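Local coordinates for uncharacterized protein POB3N (Chaetomium thermophilum var. thermophilum, PDB 4KHB) that probably acts in reorganizing nucleosomes during transcription, DNA replication and DNA repair as a subunit of the histone chaperone FACT, and pairs here through its N-terminal part with SPT16D, at residues V72-G77 / E131-E136. Residues are numbered along the deposited sequence; the frame is centred on the assembly and turned at random.
Sequences VIQLDG and EIPYSE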
loop_
_atom_site.group_PDB
_atom_site.type_symbol
_atom_site.label_atom_id
_atom_site.label_comp_id
_atom_site.label_asym_id
_atom_site.label_seq_id
_atom_site.Cartn_x
_atom_site.Cartn_y
_atom_site.Cartn_z
ATOM N N VAL H 72 -13.465 1.336 -1.283
ATOM C CA VAL H 72 -12.753 1.962 -0.168
ATOM C C VAL H 72 -12.547 3.466 -0.363
ATOM O O VAL H 72 -12.205 3.921 -1.458
ATOM C CB VAL H 72 -11.386 1.280 0.114
ATOM C CG1 VAL H 72 -11.588 -0.090 0.729
ATOM C CG2 VAL H 72 -10.563 1.176 -1.158
ATOM N N ILE H 73 -12.769 4.230 0.703
ATOM C CA ILE H 73 -12.499 5.664 0.693
ATOM C C ILE H 73 -11.357 5.931 1.666
ATOM O O ILE H 73 -11.462 5.628 2.857
ATOM C CB ILE H 73 -13.738 6.479 1.115
ATOM C CG1 ILE H 73 -14.910 6.177 0.180
ATOM C CG2 ILE H 73 -13.428 7.974 1.094
ATOM C CD1 ILE H 73 -14.640 6.539 -1.273
ATOM N N GLN H 74 -10.261 6.486 1.153
ATOM C CA GLN H 74 -9.083 6.743 1.970
ATOM C C GLN H 74 -8.920 8.216 2.333
ATOM O O GLN H 74 -8.772 9.073 1.458
ATOM C CB GLN H 74 -7.827 6.221 1.260
ATOM C CG GLN H 74 -7.709 4.702 1.243
ATOM C CD GLN H 74 -6.642 4.204 0.290
ATOM O OE1 GLN H 74 -6.943 3.720 -0.803
ATOM N NE2 GLN H 74 -5.384 4.335 0.693
ATOM N N LEU H 75 -8.959 8.494 3.633
ATOM C CA LEU H 75 -8.730 9.835 4.151
ATOM C C LEU H 75 -7.526 9.845 5.093
ATOM O O LEU H 75 -7.630 9.374 6.232
ATOM C CB LEU H 75 -9.972 10.317 4.904
ATOM C CG LEU H 75 -11.304 10.341 4.153
ATOM C CD1 LEU H 75 -12.465 10.368 5.131
ATOM C CD2 LEU H 75 -11.378 11.535 3.226
ATOM N N ASP H 76 -6.392 10.374 4.634
ATOM C CA ASP H 76 -5.222 10.479 5.507
ATOM C C ASP H 76 -4.815 11.940 5.714
ATOM O O ASP H 76 -5.194 12.818 4.935
ATOM C CB ASP H 76 -4.044 9.614 5.020
ATOM C CG ASP H 76 -3.519 10.028 3.658
ATOM O OD1 ASP H 76 -4.116 10.921 3.020
ATOM O OD2 ASP H 76 -2.497 9.455 3.223
ATOM N N GLY H 77 -4.037 12.186 6.764
ATOM C CA GLY H 77 -3.621 13.530 7.120
ATOM C C GLY H 77 -4.157 13.908 8.487
ATOM O O GLY H 77 -3.940 15.023 8.968
ATOM N N GLU H 131 -2.550 -3.149 0.876
ATOM C CA GLU H 131 -3.874 -3.445 0.338
ATOM C C GLU H 131 -4.012 -2.889 -1.076
ATOM O O GLU H 131 -3.531 -1.790 -1.366
ATOM C CB GLU H 131 -4.958 -2.835 1.231
ATOM C CG GLU H 131 -4.959 -3.339 2.665
ATOM C CD GLU H 131 -4.371 -2.328 3.627
ATOM O OE1 GLU H 131 -3.660 -1.414 3.160
ATOM O OE2 GLU H 131 -4.621 -2.445 4.844
ATOM N N ILE H 132 -4.660 -3.650 -1.954
ATOM C CA ILE H 132 -4.930 -3.194 -3.316
ATOM C C ILE H 132 -6.430 -3.218 -3.604
ATOM O O ILE H 132 -7.036 -4.289 -3.681
ATOM C CB ILE H 132 -4.205 -4.062 -4.355
ATOM C CG1 ILE H 132 -2.697 -4.004 -4.119
ATOM C CG2 ILE H 132 -4.500 -3.570 -5.764
ATOM C CD1 ILE H 132 -1.998 -5.326 -4.291
ATOM N N PRO H 133 -7.033 -2.028 -3.752
ATOM C CA PRO H 133 -8.462 -1.907 -4.069
ATOM C C PRO H 133 -8.765 -2.453 -5.459
ATOM O O PRO H 133 -7.991 -2.206 -6.386
ATOM C CB PRO H 133 -8.719 -0.392 -4.018
ATOM C CG PRO H 133 -7.531 0.203 -3.331
ATOM C CD PRO H 133 -6.381 -0.720 -3.571
ATOM N N TYR H 134 -9.861 -3.198 -5.589
ATOM C CA TYR H 134 -10.246 -3.816 -6.856
ATOM C C TYR H 134 -10.440 -2.787 -7.971
ATOM O O TYR H 134 -10.177 -3.069 -9.141
ATOM C CB TYR H 134 -11.520 -4.651 -6.667
ATOM C CG TYR H 134 -11.339 -5.838 -5.742
ATOM C CD1 TYR H 134 -10.114 -6.486 -5.647
ATOM C CD2 TYR H 134 -12.386 -6.297 -4.953
ATOM C CE1 TYR H 134 -9.939 -7.561 -4.804
ATOM C CE2 TYR H 134 -12.219 -7.373 -4.102
ATOM C CZ TYR H 134 -10.992 -8.000 -4.034
ATOM O OH TYR H 134 -10.807 -9.073 -3.193
ATOM N N SER H 135 -10.888 -1.592 -7.596
ATOM C CA SER H 135 -11.151 -0.526 -8.558
ATOM C C SER H 135 -9.884 -0.037 -9.258
ATOM O O SER H 135 -9.956 0.584 -10.320
ATOM C CB SER H 135 -11.858 0.644 -7.867
ATOM O OG SER H 135 -11.073 1.166 -6.809
ATOM N N GLU H 136 -8.726 -0.317 -8.664
ATOM C CA GLU H 136 -7.451 0.091 -9.247
ATOM C C GLU H 136 -6.909 -0.927 -10.243
ATOM O O GLU H 136 -6.040 -0.605 -11.056
ATOM C CB GLU H 136 -6.416 0.319 -8.144
ATOM C CG GLU H 136 -6.673 1.552 -7.296
ATOM C CD GLU H 136 -6.461 2.832 -8.072
ATOM O OE1 GLU H 136 -5.382 2.986 -8.683
ATOM O OE2 GLU H 136 -7.373 3.684 -8.075
#
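Two acceptors share the side-chain amide nitrogen, NE2, of Gln74: it hydrogen-bonds to OE2 of Glu62 on the adjacent strand and to the backbone O of Met41 in the SPT16D chain, while OE1 takes a hydrogen bond from NZ of Lys170. With both ends of the amide engaged, its rotation is fixed, and OE1 approaches CG of Pro133 only loosely, at 4.4 Å. This is the seam between two PH-like modules in tandem. Strand 72-78 belongs to the N-terminal PH domain, whereas strand 127-133 is the outermost strand, within this chain, of an antiparallel sheet in the SSRP1-family region.

The apolar contact between the two strands is Val72 against Pro133. Their side chains cross at about a right angle, and a single methyl does the touching: CG2 of Val72 lies 3.7 Å from CB of Pro133 and 3.9 Å from its CG, against the part of the ring remote from the backbone nitrogen. With chi1 at -71°, CG1 stands opposite the carbonyl carbon, leaving CG2 wedged between the two backbone arms and facing the proline. The backbones stay well apart, 7.0 Å between CA of Val72 and CA of Pro133, so between 72-77 and 131-136 only side chains touch, over a small, buried patch. Glu119, on strand 119-124, packs against both Val72 and Pro133, and Met41 of the SPT16D chain also lies on the proline.

Beyond Pro133 the strand gives way to a 3-10 turn, in which N of Glu136 donates to O of Pro133 at 3.0 Å, and OE1 of Glu136 accepts a hydrogen bond from N of Ala171.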